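Local coordinates for protein pyocin-S2 (Pseudomonas aeruginosa, PDB 4QKO) that breaks down the chromosomal DNA of sensitive bacteria through its C-terminal HNH nuclease domain, captured here in complex with its immunity protein, at residues I58-D63 against A76-G81. Sequence-based numbering, arbitrary orientation.
Sequences IAVAND and AVMRDG
A61 and M78 form the apolar centre of the contact, their CB atoms 3.7 Å apart, and the A61 methyl also lies 4.1 Å from CG of R79. It thus touches two successive side chains close to their backbone. The M78 chain folds at chi3 (78°) and carries its terminal methyl to V60, where CE meets CG1 at 3.5 Å, tighter than usual van der Waals contact. F70 packs on both V60 and M78, and W21 on V60, so loop side chains extend this buried apolar patch.

On the solvent side, I58 meets mostly backbone. Its CG1 lies 3.4 Å from the carbonyl O of R79, while CD1 reaches to 3.9 Å from CA of G81. CA of I58 also makes a C-H...O contact with the carbonyl O of M78, bent to 132° at the hydrogen.

Polar linkage across the contact runs through one water, which donates to the carbonyl O of A61 at 2.8 Å and accepts from NH2 of R79 at 2.9 Å. The R79 chain, extended from CG to NE, spans from the A61 methyl to this water near the C-terminal end of helix 49-62. D80 instead directs OD2 to a salt bridge with K25 of the immunity protein, placing this edge of the contact at the protein-protein interface.

Helix 72-78 closes beside I58: M78 to G81 form a type I turn, G81 N bonds to M78 O, and G81, whose CA is what CD1 of I58 meets, takes a positive phi of 93°. The result is the packing of helix 49-62 against the Schellman-capped C-terminal end of helix 72-78, within the colicin/pyocin DNase domain and away from its His-Me finger metal site.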
loop_
_atom_site.group_PDB
_atom_site.type_symbol
_atom_site.label_atom_id
_atom_site.label_comp_id
_atom_site.label_asym_id
_atom_site.label_seq_id
_atom_site.Cartn_x
_atom_site.Cartn_y
_atom_site.Cartn_z
ATOM N N ILE B 58 -3.187 -10.677 2.476
ATOM C CA ILE B 58 -2.263 -11.776 2.830
ATOM C C ILE B 58 -2.182 -12.802 1.700
ATOM O O ILE B 58 -1.095 -13.246 1.353
ATOM C CB ILE B 58 -2.682 -12.438 4.165
ATOM C CG1 ILE B 58 -2.314 -11.500 5.334
ATOM C CG2 ILE B 58 -2.025 -13.802 4.307
ATOM C CD1 ILE B 58 -3.246 -11.661 6.550
ATOM N N ALA B 59 -3.305 -13.084 1.082
ATOM C CA ALA B 59 -3.368 -14.017 -0.047
ATOM C C ALA B 59 -2.588 -13.532 -1.246
ATOM O O ALA B 59 -1.888 -14.279 -1.910
ATOM C CB ALA B 59 -4.807 -14.281 -0.429
ATOM N N VAL B 60 -2.748 -12.247 -1.548
ATOM C CA VAL B 60 -1.913 -11.620 -2.597
ATOM C C VAL B 60 -0.415 -11.765 -2.340
ATOM O O VAL B 60 0.383 -12.221 -3.253
ATOM C CB VAL B 60 -2.285 -10.144 -2.746
ATOM C CG1 VAL B 60 -1.359 -9.462 -3.738
ATOM C CG2 VAL B 60 -3.708 -10.061 -3.244
ATOM N N ALA B 61 -0.030 -11.414 -1.121
ATOM C CA ALA B 61 1.383 -11.415 -0.753
ATOM C C ALA B 61 2.016 -12.836 -0.782
ATOM O O ALA B 61 3.205 -12.973 -1.096
ATOM C CB ALA B 61 1.572 -10.783 0.617
ATOM N N ASN B 62 1.204 -13.861 -0.518
ATOM C CA ASN B 62 1.617 -15.288 -0.638
ATOM C C ASN B 62 1.502 -15.891 -2.022
ATOM O O ASN B 62 1.902 -17.012 -2.224
ATOM C CB ASN B 62 0.754 -16.175 0.262
ATOM C CG ASN B 62 1.013 -15.961 1.750
ATOM O OD1 ASN B 62 2.081 -15.520 2.163
ATOM N ND2 ASN B 62 0.005 -16.318 2.577
ATOM N N ASP B 63 0.904 -15.211 -2.977
ATOM C CA ASP B 63 0.730 -15.812 -4.294
ATOM C C ASP B 63 2.033 -15.784 -5.066
ATOM O O ASP B 63 2.641 -14.744 -5.180
ATOM C CB ASP B 63 -0.345 -15.089 -5.134
ATOM C CG ASP B 63 -0.595 -15.771 -6.445
ATOM O OD1 ASP B 63 -1.058 -16.897 -6.371
ATOM O OD2 ASP B 63 -0.303 -15.262 -7.543
ATOM N N ALA B 76 5.999 -6.450 2.978
ATOM C CA ALA B 76 6.099 -6.403 4.428
ATOM C C ALA B 76 4.794 -5.875 5.016
ATOM O O ALA B 76 4.326 -6.372 6.050
ATOM C CB ALA B 76 7.310 -5.569 4.852
ATOM N N VAL B 77 4.110 -5.002 4.277
ATOM C CA VAL B 77 2.833 -4.455 4.681
ATOM C C VAL B 77 1.719 -5.485 4.384
ATOM O O VAL B 77 0.861 -5.726 5.247
ATOM C CB VAL B 77 2.564 -3.111 3.945
ATOM C CG1 VAL B 77 1.105 -2.734 4.038
ATOM C CG2 VAL B 77 3.448 -2.025 4.549
ATOM N N MET B 78 1.789 -6.129 3.222
ATOM C CA MET B 78 0.702 -6.969 2.766
ATOM C C MET B 78 0.631 -8.294 3.537
ATOM O O MET B 78 -0.461 -8.821 3.799
ATOM C CB MET B 78 0.848 -7.215 1.259
ATOM C CG MET B 78 0.516 -5.968 0.442
ATOM S SD MET B 78 1.461 -5.941 -1.109
ATOM C CE MET B 78 0.417 -7.109 -1.871
ATOM N N ARG B 79 1.802 -8.792 3.922
ATOM C CA ARG B 79 1.873 -10.026 4.724
ATOM C C ARG B 79 1.188 -9.887 6.022
ATOM O O ARG B 79 0.776 -10.908 6.589
ATOM C CB ARG B 79 3.311 -10.354 5.074
ATOM C CG ARG B 79 3.960 -11.084 3.989
ATOM C CD ARG B 79 5.398 -11.374 4.393
ATOM N NE ARG B 79 6.070 -11.609 3.131
ATOM C CZ ARG B 79 7.091 -10.927 2.634
ATOM N NH1 ARG B 79 7.691 -9.944 3.319
ATOM N NH2 ARG B 79 7.529 -11.278 1.431
ATOM N N ASP B 80 1.057 -8.643 6.483
ATOM C CA ASP B 80 0.479 -8.286 7.782
ATOM C C ASP B 80 -1.015 -7.937 7.631
ATOM O O ASP B 80 -1.678 -7.514 8.604
ATOM C CB ASP B 80 1.300 -7.087 8.320
ATOM C CG ASP B 80 0.944 -6.657 9.771
ATOM O OD1 ASP B 80 0.860 -7.527 10.686
ATOM O OD2 ASP B 80 0.838 -5.403 10.012
ATOM N N GLY B 81 -1.539 -8.093 6.415
ATOM C CA GLY B 81 -2.920 -7.783 6.139
ATOM C C GLY B 81 -3.169 -6.388 5.630
ATOM O O GLY B 81 -4.308 -6.003 5.431
HETATM O O HOH W 1 5.835 -12.889 -0.270
#